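Local coordinates for protein pilin, type IV (Thermus thermophilus, PDB 4BHR) that probably serves as a pilin subunit of type IV pili, this chain being its soluble globular part without the N-terminal membrane segment, at residues Q8-N13 / N42-V47; R12-A17 / Q34-F39; A20-D23 / A28-Q31; T53-N56 / F61-T64; V75-D78 / Q83-F86. All blocks are in the same frame, centred on the assembly; numbering follows the deposited sequence.

Contact 1. Residues Q8-N13 / N42-V47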
loop_
_atom_site.group_PDB
_atom_site.type_symbol
_atom_site.label_atom_id
_atom_site.label_comp_id
_atom_site.label_asym_id
_atom_site.label_seq_id
_atom_site.Cartn_x
_atom_site.Cartn_y
_atom_site.Cartn_z
ATOM N N GLN A 8 -4.255 -6.801 7.094
ATOM C CA GLN A 8 -4.021 -7.269 5.726
ATOM C C GLN A 8 -5.062 -6.765 4.759
ATOM O O GLN A 8 -4.724 -6.339 3.654
ATOM C CB GLN A 8 -4.023 -8.766 5.661
ATOM C CG GLN A 8 -2.979 -9.431 6.502
ATOM C CD GLN A 8 -3.233 -10.920 6.581
ATOM O OE1 GLN A 8 -3.321 -11.483 7.694
ATOM N NE2 GLN A 8 -3.371 -11.572 5.416
ATOM N N ALA A 9 -6.332 -6.786 5.174
ATOM C CA ALA A 9 -7.399 -6.267 4.367
ATOM C C ALA A 9 -7.194 -4.797 4.038
ATOM O O ALA A 9 -7.322 -4.388 2.849
ATOM C CB ALA A 9 -8.743 -6.464 5.083
ATOM N N TYR A 10 -6.830 -4.017 5.064
ATOM C CA TYR A 10 -6.569 -2.607 4.856
ATOM C C TYR A 10 -5.440 -2.396 3.832
ATOM O O TYR A 10 -5.569 -1.560 2.959
ATOM C CB TYR A 10 -6.189 -1.933 6.164
ATOM C CG TYR A 10 -5.910 -0.439 6.020
ATOM C CD1 TYR A 10 -6.938 0.462 5.770
ATOM C CD2 TYR A 10 -4.616 0.057 6.123
ATOM C CE1 TYR A 10 -6.691 1.814 5.663
ATOM C CE2 TYR A 10 -4.359 1.423 5.999
ATOM C CZ TYR A 10 -5.401 2.299 5.792
ATOM O OH TYR A 10 -5.154 3.644 5.678
ATOM N N VAL A 11 -4.351 -3.149 3.963
ATOM C CA VAL A 11 -3.226 -3.037 3.030
ATOM C C VAL A 11 -3.642 -3.319 1.588
ATOM O O VAL A 11 -3.280 -2.563 0.652
ATOM C CB VAL A 11 -2.026 -3.897 3.488
ATOM C CG1 VAL A 11 -1.091 -4.210 2.357
ATOM C CG2 VAL A 11 -1.342 -3.227 4.691
ATOM N N ARG A 12 -4.467 -4.359 1.395
ATOM C CA ARG A 12 -4.870 -4.742 0.069
ATOM C C ARG A 12 -5.829 -3.697 -0.488
ATOM O O ARG A 12 -5.777 -3.378 -1.676
ATOM C CB ARG A 12 -5.501 -6.136 0.071
ATOM C CG ARG A 12 -5.794 -6.679 -1.340
ATOM C CD ARG A 12 -4.529 -6.838 -2.144
ATOM N NE ARG A 12 -4.718 -7.241 -3.552
ATOM C CZ ARG A 12 -4.977 -6.386 -4.527
ATOM N NH1 ARG A 12 -5.162 -5.089 -4.259
ATOM N NH2 ARG A 12 -5.093 -6.828 -5.762
ATOM N N ASN A 13 -6.715 -3.173 0.373
ATOM C CA ASN A 13 -7.639 -2.160 -0.041
ATOM C C ASN A 13 -6.928 -0.828 -0.390
ATOM O O ASN A 13 -7.298 -0.139 -1.350
ATOM C CB ASN A 13 -8.751 -1.977 1.007
ATOM C CG ASN A 13 -9.620 -3.243 1.188
ATOM O OD1 ASN A 13 -9.761 -4.106 0.291
ATOM N ND2 ASN A 13 -10.196 -3.366 2.380
ATOM N N ASN A 42 -9.170 5.755 7.945
ATOM C CA ASN A 42 -9.432 4.894 9.105
ATOM C C ASN A 42 -8.767 3.530 9.170
ATOM O O ASN A 42 -9.447 2.505 9.149
ATOM C CB ASN A 42 -10.917 4.769 9.354
ATOM C CG ASN A 42 -11.532 6.107 9.655
ATOM O OD1 ASN A 42 -10.909 6.949 10.305
ATOM N ND2 ASN A 42 -12.729 6.327 9.172
ATOM N N PRO A 43 -7.433 3.515 9.266
ATOM C CA PRO A 43 -6.753 2.224 9.409
ATOM C C PRO A 43 -7.200 1.540 10.684
ATOM O O PRO A 43 -7.596 2.226 11.650
ATOM C CB PRO A 43 -5.288 2.603 9.515
ATOM C CG PRO A 43 -5.279 4.022 9.944
ATOM C CD PRO A 43 -6.497 4.643 9.333
ATOM N N PRO A 44 -7.125 0.203 10.704
ATOM C CA PRO A 44 -7.512 -0.525 11.914
ATOM C C PRO A 44 -6.562 -0.264 13.074
ATOM O O PRO A 44 -5.426 0.179 12.892
ATOM C CB PRO A 44 -7.489 -1.997 11.473
ATOM C CG PRO A 44 -6.570 -2.030 10.293
ATOM C CD PRO A 44 -6.602 -0.687 9.645
ATOM N N ALA A 45 -7.030 -0.551 14.290
ATOM C CA ALA A 45 -6.248 -0.302 15.484
ATOM C C ALA A 45 -4.895 -1.046 15.527
ATOM O O ALA A 45 -3.939 -0.585 16.151
ATOM C CB ALA A 45 -7.095 -0.631 16.710
ATOM N N SER A 46 -4.828 -2.180 14.835
ATOM C CA SER A 46 -3.605 -2.990 14.738
ATOM C C SER A 46 -2.527 -2.329 13.879
ATOM O O SER A 46 -1.348 -2.693 13.955
ATOM C CB SER A 46 -3.949 -4.322 14.130
ATOM O OG SER A 46 -4.638 -4.087 12.910
ATOM N N VAL A 47 -2.924 -1.372 13.046
ATOM C CA VAL A 47 -1.950 -0.681 12.198
ATOM C C VAL A 47 -1.412 0.547 12.906
ATOM O O VAL A 47 -2.169 1.426 13.298
ATOM C CB VAL A 47 -2.547 -0.302 10.834
ATOM C CG1 VAL A 47 -1.468 0.369 9.975
ATOM C CG2 VAL A 47 -3.062 -1.558 10.157
#
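Y10 reaches out from helix 6-20 and lies against two consecutive prolines, P43 and P44, of the loop that leads into strand 47-54. CB meets the ring of P44, with CD of that proline 3.7 Å from Y10 CB. CG is just as near to the same P44 CD. The ring then passes from one proline to the next. CD1 meets both P43 CA and P44 CD, while CE1 faces P43 CA at 3.8 Å. Over the same face, P43 CB meets CE2 and lies 3.7 Å from Y10 CZ. The stretched form of Y10, with CG anti to the backbone N (chi1 -180°), carries the ring this far from the helix.

The prolines offer C-H groups to the ring. P43 CA stands over one face, 3.9 Å from the Y10 ring centroid and 16° off the ring normal, a CH-pi contact. P44 CD makes a second one, 4.2 Å from the centroid and off-centre. This is the pilin arrangement of an N-terminal helix packed on an antiparallel sheet; here the helix also meets the loop joining strands 34-35 and 47-54. At the tip, OH comes within 4.0 Å of P43 CB, but its hydrogen bond goes to V40 O. With alanine at this position, the two prolines would probably lose the ring they pack on, and V40 O its donor. Further along the loop, P44 to V47 form a type I beta turn, closed by V47 N bonding to P44 O.

Contact 2. Residues R12-A17 / Q34-F39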
loop_
_atom_site.group_PDB
_atom_site.type_symbol
_atom_site.label_atom_id
_atom_site.label_comp_id
_atom_site.label_asym_id
_atom_site.label_seq_id
_atom_site.Cartn_x
_atom_site.Cartn_y
_atom_site.Cartn_z
ATOM N N ARG A 12 -4.467 -4.359 1.395
ATOM C CA ARG A 12 -4.870 -4.742 0.069
ATOM C C ARG A 12 -5.829 -3.697 -0.488
ATOM O O ARG A 12 -5.777 -3.378 -1.676
ATOM C CB ARG A 12 -5.501 -6.136 0.071
ATOM C CG ARG A 12 -5.794 -6.679 -1.340
ATOM C CD ARG A 12 -4.529 -6.838 -2.144
ATOM N NE ARG A 12 -4.718 -7.241 -3.552
ATOM C CZ ARG A 12 -4.977 -6.386 -4.527
ATOM N NH1 ARG A 12 -5.162 -5.089 -4.259
ATOM N NH2 ARG A 12 -5.093 -6.828 -5.762
ATOM N N ASN A 13 -6.715 -3.173 0.373
ATOM C CA ASN A 13 -7.639 -2.160 -0.041
ATOM C C ASN A 13 -6.928 -0.828 -0.390
ATOM O O ASN A 13 -7.298 -0.139 -1.350
ATOM C CB ASN A 13 -8.751 -1.977 1.007
ATOM C CG ASN A 13 -9.620 -3.243 1.188
ATOM O OD1 ASN A 13 -9.761 -4.106 0.291
ATOM N ND2 ASN A 13 -10.196 -3.366 2.380
ATOM N N VAL A 14 -5.859 -0.503 0.342
ATOM C CA VAL A 14 -5.026 0.653 0.003
ATOM C C VAL A 14 -4.410 0.445 -1.367
ATOM O O VAL A 14 -4.373 1.355 -2.207
ATOM C CB VAL A 14 -3.941 0.917 1.062
ATOM C CG1 VAL A 14 -2.898 1.916 0.543
ATOM C CG2 VAL A 14 -4.551 1.450 2.339
ATOM N N ALA A 15 -3.897 -0.751 -1.603
ATOM C CA ALA A 15 -3.315 -1.045 -2.924
ATOM C C ALA A 15 -4.313 -0.890 -4.083
ATOM O O ALA A 15 -4.004 -0.256 -5.081
ATOM C CB ALA A 15 -2.678 -2.442 -2.926
ATOM N N THR A 16 -5.538 -1.397 -3.904
ATOM C CA THR A 16 -6.635 -1.139 -4.851
ATOM C C THR A 16 -6.885 0.339 -5.114
ATOM O O THR A 16 -7.012 0.770 -6.295
ATOM C CB THR A 16 -7.927 -1.840 -4.378
ATOM O OG1 THR A 16 -7.682 -3.241 -4.375
ATOM C CG2 THR A 16 -9.078 -1.556 -5.396
ATOM N N ALA A 17 -6.908 1.129 -4.030
ATOM C CA ALA A 17 -7.127 2.557 -4.123
ATOM C C ALA A 17 -5.992 3.309 -4.821
ATOM O O ALA A 17 -6.225 4.274 -5.544
ATOM C CB ALA A 17 -7.410 3.139 -2.730
ATOM N N GLN A 34 3.346 8.358 0.123
ATOM C CA GLN A 34 2.237 9.005 0.869
ATOM C C GLN A 34 1.832 8.097 1.990
ATOM O O GLN A 34 2.036 6.905 1.916
ATOM C CB GLN A 34 0.979 9.225 0.010
ATOM C CG GLN A 34 1.197 10.132 -1.204
ATOM C CD GLN A 34 1.595 11.571 -0.877
ATOM O OE1 GLN A 34 1.419 12.062 0.249
ATOM N NE2 GLN A 34 2.162 12.268 -1.888
ATOM N N ALA A 35 1.271 8.676 3.048
ATOM C CA ALA A 35 0.579 7.885 4.062
ATOM C C ALA A 35 -0.613 7.119 3.453
ATOM O O ALA A 35 -1.268 7.594 2.550
ATOM C CB ALA A 35 0.050 8.837 5.161
ATOM N N CYS A 36 -0.892 5.937 3.994
ATOM C CA CYS A 36 -1.939 5.113 3.414
ATOM C C CYS A 36 -3.262 5.799 3.572
ATOM O O CYS A 36 -4.205 5.465 2.822
ATOM C CB CYS A 36 -2.010 3.760 4.106
ATOM S SG CYS A 36 -0.609 2.709 3.714
ATOM N N ASP A 37 -3.371 6.700 4.566
ATOM C CA ASP A 37 -4.684 7.317 4.788
ATOM C C ASP A 37 -5.010 8.392 3.739
ATOM O O ASP A 37 -6.093 8.965 3.730
ATOM C CB ASP A 37 -4.848 7.788 6.241
ATOM C CG ASP A 37 -3.936 8.951 6.601
ATOM O OD1 ASP A 37 -3.259 9.515 5.710
ATOM O OD2 ASP A 37 -3.922 9.307 7.808
ATOM N N GLN A 38 -4.091 8.599 2.799
ATOM C CA GLN A 38 -4.355 9.447 1.650
ATOM C C GLN A 38 -5.073 8.654 0.583
ATOM O O GLN A 38 -5.570 9.213 -0.403
ATOM C CB GLN A 38 -3.060 10.075 1.119
ATOM C CG GLN A 38 -2.345 10.969 2.136
ATOM C CD GLN A 38 -3.266 12.034 2.714
ATOM O OE1 GLN A 38 -3.846 11.876 3.807
ATOM N NE2 GLN A 38 -3.424 13.125 1.973
ATOM N N PHE A 39 -5.190 7.340 0.794
ATOM C CA PHE A 39 -5.880 6.467 -0.137
ATOM C C PHE A 39 -7.113 5.809 0.457
ATOM O O PHE A 39 -8.107 5.665 -0.226
ATOM C CB PHE A 39 -4.900 5.381 -0.655
ATOM C CG PHE A 39 -3.762 5.970 -1.436
ATOM C CD1 PHE A 39 -3.956 6.406 -2.753
ATOM C CD2 PHE A 39 -2.499 6.153 -0.849
ATOM C CE1 PHE A 39 -2.929 7.038 -3.451
ATOM C CE2 PHE A 39 -1.456 6.773 -1.563
ATOM C CZ PHE A 39 -1.681 7.189 -2.874
#
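V14 and A17, one turn apart on helix 6-20, meet C36 and F39 through small apolar groups. V14 uses both methyls. CG2 touches C36 CB at 3.9 Å, and CG1 lies 4.0 Å from C36 SG. The same CG1 also approaches F39 CB at 4.2 Å. A17 offers its one methyl: CB is 3.6 Å from F39 O and 4.0 Å from F39 CB. F39 therefore meets the helix mainly through its CB and carbonyl oxygen. Its CG is turned anti to its own carbonyl carbon (chi1 -64°), and the ring runs on to P30 and L32 in the neighbouring loop.

The next shell fixes these groups. Residues 36-38 form a short 3-10 turn, in which F39 N bonds to C36 O at 2.9 Å. C36 SG is joined to C50 SG by a disulfide, which ties the turn to strand 47-54. Side chains of V52 and V63 pack on both V14 and C36, and V40 packs on V14 and A17. The disulfide thus sits under the helix, in the apolar layer between helix and sheet that is characteristic of the globular domain of type IV pilins.

Contact 3. Residues A20-D23 / A28-Q31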
loop_
_atom_site.group_PDB
_atom_site.type_symbol
_atom_site.label_atom_id
_atom_site.label_comp_id
_atom_site.label_asym_id
_atom_site.label_seq_id
_atom_site.Cartn_x
_atom_site.Cartn_y
_atom_site.Cartn_z
ATOM N N ALA A 20 -6.191 2.623 -8.511
ATOM C CA ALA A 20 -7.324 3.378 -9.053
ATOM C C ALA A 20 -6.941 4.838 -9.348
ATOM O O ALA A 20 -7.627 5.520 -10.139
ATOM C CB ALA A 20 -8.499 3.294 -8.087
ATOM N N GLU A 21 -5.836 5.322 -8.777
ATOM C CA GLU A 21 -5.313 6.672 -9.028
ATOM C C GLU A 21 -4.311 6.734 -10.198
ATOM O O GLU A 21 -3.810 7.810 -10.526
ATOM C CB GLU A 21 -4.656 7.256 -7.785
ATOM C CG GLU A 21 -5.650 7.427 -6.649
ATOM C CD GLU A 21 -6.758 8.377 -7.037
ATOM O OE1 GLU A 21 -6.459 9.489 -7.580
ATOM O OE2 GLU A 21 -7.930 8.006 -6.815
ATOM N N ARG A 22 -4.003 5.583 -10.804
ATOM C CA ARG A 22 -3.083 5.577 -11.947
ATOM C C ARG A 22 -3.676 6.437 -13.070
ATOM O O ARG A 22 -4.856 6.313 -13.332
ATOM C CB ARG A 22 -2.864 4.150 -12.425
ATOM C CG ARG A 22 -1.665 4.001 -13.345
ATOM C CD ARG A 22 -1.486 2.544 -13.794
ATOM N NE ARG A 22 -1.051 1.616 -12.728
ATOM C CZ ARG A 22 0.219 1.477 -12.308
ATOM N NH1 ARG A 22 1.203 2.222 -12.846
ATOM N NH2 ARG A 22 0.504 0.593 -11.342
ATOM N N ASP A 23 -2.850 7.268 -13.704
ATOM C CA ASP A 23 -3.307 8.162 -14.787
ATOM C C ASP A 23 -3.889 7.312 -15.901
ATOM O O ASP A 23 -3.265 6.331 -16.311
ATOM C CB ASP A 23 -2.145 9.014 -15.281
ATOM C CG ASP A 23 -2.592 10.087 -16.243
ATOM O OD1 ASP A 23 -2.967 11.181 -15.768
ATOM O OD2 ASP A 23 -2.605 9.809 -17.458
ATOM N N ALA A 28 0.747 6.444 -15.440
ATOM C CA ALA A 28 1.688 6.879 -14.402
ATOM C C ALA A 28 1.019 6.814 -13.040
ATOM O O ALA A 28 -0.176 7.114 -12.940
ATOM C CB ALA A 28 2.120 8.306 -14.663
ATOM N N LEU A 29 1.784 6.430 -11.998
ATOM C CA LEU A 29 1.276 6.409 -10.606
ATOM C C LEU A 29 1.077 7.821 -10.054
ATOM O O LEU A 29 1.688 8.762 -10.553
ATOM C CB LEU A 29 2.309 5.726 -9.699
ATOM C CG LEU A 29 2.348 4.206 -9.787
ATOM C CD1 LEU A 29 3.522 3.777 -8.942
ATOM C CD2 LEU A 29 1.083 3.560 -9.277
ATOM N N PRO A 30 0.210 7.981 -9.028
ATOM C CA PRO A 30 0.158 9.298 -8.357
ATOM C C PRO A 30 1.483 9.567 -7.665
ATOM O O PRO A 30 2.348 8.660 -7.612
ATOM C CB PRO A 30 -0.950 9.132 -7.317
ATOM C CG PRO A 30 -1.086 7.653 -7.095
ATOM C CD PRO A 30 -0.661 6.979 -8.394
ATOM N N GLN A 31 1.655 10.794 -7.162
ATOM C CA GLN A 31 2.890 11.213 -6.496
ATOM C C GLN A 31 3.050 10.399 -5.193
ATOM O O GLN A 31 2.151 10.366 -4.368
ATOM C CB GLN A 31 2.758 12.677 -6.085
ATOM C CG GLN A 31 3.959 13.231 -5.330
ATOM C CD GLN A 31 5.233 13.215 -6.148
ATOM O OE1 GLN A 31 5.211 13.552 -7.327
ATOM N NE2 GLN A 31 6.356 12.795 -5.530
#
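R22 lays its guanidinium over the side chain of L29, so that L29 CD2 sits 3.4 Å above the plane on one face, offset toward the rim. The nearest pair is R22 NH2 and L29 CD2, 3.7 Å apart. NH1 touches both CD2 and CG of the leucine. The arginine chain leaves the backbone extended, then bends at chi3 (-70°), and this turn brings the flat group back across L29. Its charge is met by other residues. NE forms a salt bridge with E19 OE2, and NH1 bonds to the carbonyl oxygens of G27 and V59. The guanidinium is thus held by the salt bridge and by bonds to two carbonyl oxygens, while one face rests on a methyl.

These residues belong to the long loop between helix 6-20 and strand 34-35, which turns back on itself here just after the helix. The backbones are tied by D23 N, which donates to A28 O at 2.8 Å. The bond is nearly straight, 173° at the hydrogen. R22 CA also makes a CA-H...O contact with A28 O, at 3.4 Å. D23 turns its carboxylate toward the tip of the loop, where OD2 accepts from T26 N and is also hydrogen-bonded to T25 OG1. On the helix side, E21 CB packs on P30 CG at 3.7 Å. The E21 chain then bends at chi2 and carries its carboxylate away from the proline.

Contact 4. Residues T53-N56 / F61-T64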
loop_
_atom_site.group_PDB
_atom_site.type_symbol
_atom_site.label_atom_id
_atom_site.label_comp_id
_atom_site.label_asym_id
_atom_site.label_seq_id
_atom_site.Cartn_x
_atom_site.Cartn_y
_atom_site.Cartn_z
ATOM N N THR A 53 4.959 3.391 -1.152
ATOM C CA THR A 53 6.158 3.878 -1.811
ATOM C C THR A 53 6.196 3.388 -3.247
ATOM O O THR A 53 5.639 2.339 -3.613
ATOM C CB THR A 53 7.463 3.394 -1.103
ATOM O OG1 THR A 53 7.411 1.963 -0.913
ATOM C CG2 THR A 53 7.635 4.098 0.232
ATOM N N ALA A 54 6.858 4.172 -4.109
ATOM C CA ALA A 54 7.032 3.792 -5.484
ATOM C C ALA A 54 8.207 2.836 -5.667
ATOM O O ALA A 54 9.335 3.058 -5.131
ATOM C CB ALA A 54 7.229 5.039 -6.337
ATOM N N ASN A 55 7.970 1.791 -6.441
ATOM C CA ASN A 55 9.026 0.825 -6.759
ATOM C C ASN A 55 9.992 1.447 -7.784
ATOM O O ASN A 55 9.623 2.367 -8.524
ATOM C CB ASN A 55 8.422 -0.449 -7.354
ATOM C CG ASN A 55 7.692 -1.330 -6.305
ATOM O OD1 ASN A 55 7.350 -0.863 -5.213
ATOM N ND2 ASN A 55 7.395 -2.572 -6.679
ATOM N N ASN A 56 11.231 0.978 -7.770
ATOM C CA ASN A 56 12.216 1.512 -8.707
ATOM C C ASN A 56 11.831 1.370 -10.205
ATOM O O ASN A 56 12.366 2.094 -11.075
ATOM C CB ASN A 56 13.590 0.895 -8.408
ATOM C CG ASN A 56 14.185 1.382 -7.080
ATOM O OD1 ASN A 56 13.929 2.494 -6.621
ATOM N ND2 ASN A 56 15.001 0.535 -6.466
ATOM N N PHE A 61 4.152 -0.305 -7.058
ATOM C CA PHE A 61 4.274 0.351 -5.748
ATOM C C PHE A 61 4.225 -0.713 -4.659
ATOM O O PHE A 61 3.813 -1.858 -4.883
ATOM C CB PHE A 61 3.132 1.386 -5.539
ATOM C CG PHE A 61 1.751 0.781 -5.714
ATOM C CD1 PHE A 61 1.107 0.221 -4.601
ATOM C CD2 PHE A 61 1.108 0.751 -6.952
ATOM C CE1 PHE A 61 -0.154 -0.393 -4.734
ATOM C CE2 PHE A 61 -0.132 0.143 -7.096
ATOM C CZ PHE A 61 -0.774 -0.425 -5.988
ATOM N N THR A 62 4.595 -0.320 -3.476
ATOM C CA THR A 62 4.543 -1.223 -2.295
ATOM C C THR A 62 3.803 -0.498 -1.174
ATOM O O THR A 62 4.091 0.658 -0.848
ATOM C CB THR A 62 5.954 -1.604 -1.797
ATOM O OG1 THR A 62 6.659 -2.302 -2.846
ATOM C CG2 THR A 62 5.883 -2.569 -0.552
ATOM N N VAL A 63 2.856 -1.203 -0.552
ATOM C CA VAL A 63 2.126 -0.674 0.591
ATOM C C VAL A 63 2.636 -1.411 1.801
ATOM O O VAL A 63 2.663 -2.663 1.793
ATOM C CB VAL A 63 0.593 -0.992 0.448
ATOM C CG1 VAL A 63 -0.172 -0.352 1.620
ATOM C CG2 VAL A 63 0.078 -0.447 -0.869
ATOM N N THR A 64 3.039 -0.665 2.827
ATOM C CA THR A 64 3.591 -1.300 4.023
ATOM C C THR A 64 2.954 -0.796 5.305
ATOM O O THR A 64 2.891 0.396 5.531
ATOM C CB THR A 64 5.099 -1.033 4.121
ATOM O OG1 THR A 64 5.743 -1.512 2.929
ATOM C CG2 THR A 64 5.643 -1.814 5.359
HETATM O O HOH W 1 6.019 1.045 1.558
#
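Strands 53-54 and 61-62 run antiparallel, with T53 and T62 as a hydrogen-bonded pair and A54 and F61 as the non-hydrogen-bonded pair beside it. They form the end of the beta hairpin made by strands 47-54 and 61-67. T53 N donates to T62 O, and T62 N to T53 O, each at 2.9 Å.

The side chains of T53 and T62 stand side by side on one face of the sheet. F61 points to the other face, where its ring meets A15, V18 and E19 of helix 6-20. Beyond the last pair, N55 crosses T62 at about a right angle. Its OD1 accepts a hydrogen bond from T62 OG1 at 2.9 Å, in the carbonyl plane and on a lone pair. The threonine hydroxyl is placed for this by lying anti to its own carbonyl carbon (chi1 -61°). N55 ND2 bonds in turn to D78 OD1 of the next strand, so both ends of the amide are held. A leucine in place of N55 would probably leave T62 OG1 without this acceptor and D78 OD1 without one of its donors, removing one side-chain link to strand 74-78.

A water lies on the threonine face. It donates to T62 O and is hydrogen-bonded to T53 OG1 at 3.0 Å and to T64 OG1 at 2.9 Å.

Contact 5. Residues V75-D78 / Q83-F86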
loop_
_atom_site.group_PDB
_atom_site.type_symbol
_atom_site.label_atom_id
_atom_site.label_comp_id
_atom_site.label_asym_id
_atom_site.label_seq_id
_atom_site.Cartn_x
_atom_site.Cartn_y
_atom_site.Cartn_z
ATOM N N VAL A 75 3.183 -5.993 7.507
ATOM C CA VAL A 75 2.657 -6.689 6.382
ATOM C C VAL A 75 2.764 -5.715 5.199
ATOM O O VAL A 75 2.609 -4.510 5.390
ATOM C CB VAL A 75 1.216 -7.134 6.608
ATOM C CG1 VAL A 75 0.363 -5.992 7.190
ATOM C CG2 VAL A 75 0.633 -7.754 5.338
ATOM N N SER A 76 3.096 -6.273 4.064
ATOM C CA SER A 76 3.413 -5.540 2.813
ATOM C C SER A 76 2.688 -6.089 1.669
ATOM O O SER A 76 2.359 -7.259 1.677
ATOM C CB SER A 76 4.870 -5.809 2.454
ATOM O OG SER A 76 5.451 -4.612 2.640
ATOM N N PHE A 77 2.385 -5.254 0.669
ATOM C CA PHE A 77 1.828 -5.773 -0.560
ATOM C C PHE A 77 2.561 -5.096 -1.705
ATOM O O PHE A 77 2.690 -3.889 -1.707
ATOM C CB PHE A 77 0.307 -5.528 -0.664
ATOM C CG PHE A 77 -0.252 -5.973 -1.967
ATOM C CD1 PHE A 77 -0.238 -5.102 -3.069
ATOM C CD2 PHE A 77 -0.823 -7.239 -2.103
ATOM C CE1 PHE A 77 -0.795 -5.507 -4.282
ATOM C CE2 PHE A 77 -1.385 -7.636 -3.285
ATOM C CZ PHE A 77 -1.349 -6.762 -4.389
ATOM N N ASP A 78 3.083 -5.879 -2.645
ATOM C CA ASP A 78 3.942 -5.354 -3.754
ATOM C C ASP A 78 3.198 -5.556 -5.037
ATOM O O ASP A 78 2.843 -6.679 -5.377
ATOM C CB ASP A 78 5.277 -6.148 -3.762
ATOM C CG ASP A 78 6.256 -5.668 -4.842
ATOM O OD1 ASP A 78 5.853 -4.874 -5.720
ATOM O OD2 ASP A 78 7.435 -6.086 -4.788
ATOM N N GLN A 83 1.550 -9.919 -4.523
ATOM C CA GLN A 83 1.663 -10.748 -3.308
ATOM C C GLN A 83 1.844 -9.959 -2.022
ATOM O O GLN A 83 2.558 -8.976 -1.987
ATOM C CB GLN A 83 2.888 -11.662 -3.448
ATOM C CG GLN A 83 2.818 -12.658 -4.610
ATOM C CD GLN A 83 4.120 -13.427 -4.775
ATOM O OE1 GLN A 83 5.086 -13.209 -4.042
ATOM N NE2 GLN A 83 4.157 -14.312 -5.739
ATOM N N PHE A 84 1.264 -10.482 -0.941
ATOM C CA PHE A 84 1.567 -10.049 0.423
ATOM C C PHE A 84 2.870 -10.674 0.910
ATOM O O PHE A 84 3.220 -11.801 0.522
ATOM C CB PHE A 84 0.526 -10.537 1.417
ATOM C CG PHE A 84 -0.834 -9.876 1.299
ATOM C CD1 PHE A 84 -1.049 -8.644 1.839
ATOM C CD2 PHE A 84 -1.879 -10.527 0.649
ATOM C CE1 PHE A 84 -2.278 -8.025 1.760
ATOM C CE2 PHE A 84 -3.125 -9.918 0.550
ATOM C CZ PHE A 84 -3.314 -8.669 1.139
ATOM N N SER A 85 3.595 -9.907 1.708
ATOM C CA SER A 85 4.753 -10.407 2.469
ATOM C C SER A 85 4.589 -10.039 3.920
ATOM O O SER A 85 4.036 -8.978 4.251
ATOM C CB SER A 85 6.027 -9.775 1.925
ATOM O OG SER A 85 6.336 -10.378 0.685
ATOM N N PHE A 86 5.018 -10.927 4.824
ATOM C CA PHE A 86 4.835 -10.656 6.235
ATOM C C PHE A 86 6.211 -10.722 6.866
ATOM O O PHE A 86 6.953 -11.656 6.581
ATOM C CB PHE A 86 4.009 -11.782 6.905
ATOM C CG PHE A 86 2.619 -11.933 6.334
ATOM C CD1 PHE A 86 2.389 -12.735 5.224
ATOM C CD2 PHE A 86 1.552 -11.295 6.936
ATOM C CE1 PHE A 86 1.110 -12.876 4.687
ATOM C CE2 PHE A 86 0.266 -11.460 6.419
ATOM C CZ PHE A 86 0.070 -12.246 5.299
#
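F77 points the edge of its ring at the face of F84, a T-shaped pair across the last beta hairpin of the sheet, strands 74-78 and 83-87. The ring centroids are 5.4 Å apart and the planes stand at 71°. F77 CD2 lies over the centre of the F84 ring. The two residues are directly opposite each other, as a non-hydrogen-bonded antiparallel pair, and both rings leave on the same face of the sheet, where they meet R12 of helix 6-20. F77 has CG anti to the backbone N (chi1 176°), and its CD2 side is the one turned to F84.

S76 and S85 occupy the other face, with their CB atoms 4.2 Å apart. Their backbones exchange two hydrogen bonds: S76 N donates to S85 O and S85 N to S76 O, each at 2.9 Å.

V75 and F86 form the next pair on the phenylalanine face. Their side chains lie side by side and point the same way. Q8 of the helix packs on F86. V75 CG2 touches two rings, 4.0 Å from F84 CD1 and 3.9 Å from F86 CE2.

Overall arrangement
Contacts 3 and 4 lie at the surface; contacts 1, 2 and 5 are partly buried. Contacts 1 and 2 both hold helix 6-20, the first against an outer loop and the second closer to the chain centre, beside the disulfide. Both rely on apolar touches. Contacts 4 and 5 are hairpins of the same antiparallel sheet and rest on backbone bonds. They are joined directly: V63 O probably accepts a hydrogen bond from F77 N. Contact 4 adds polar side chains and a water, while contact 5 adds aromatic rings that reach R12 and Q8 of the helix. Contact 3 mixes charge with packing. Its L29 touches F61 of contact 4, and its P30 touches F39 of contact 2.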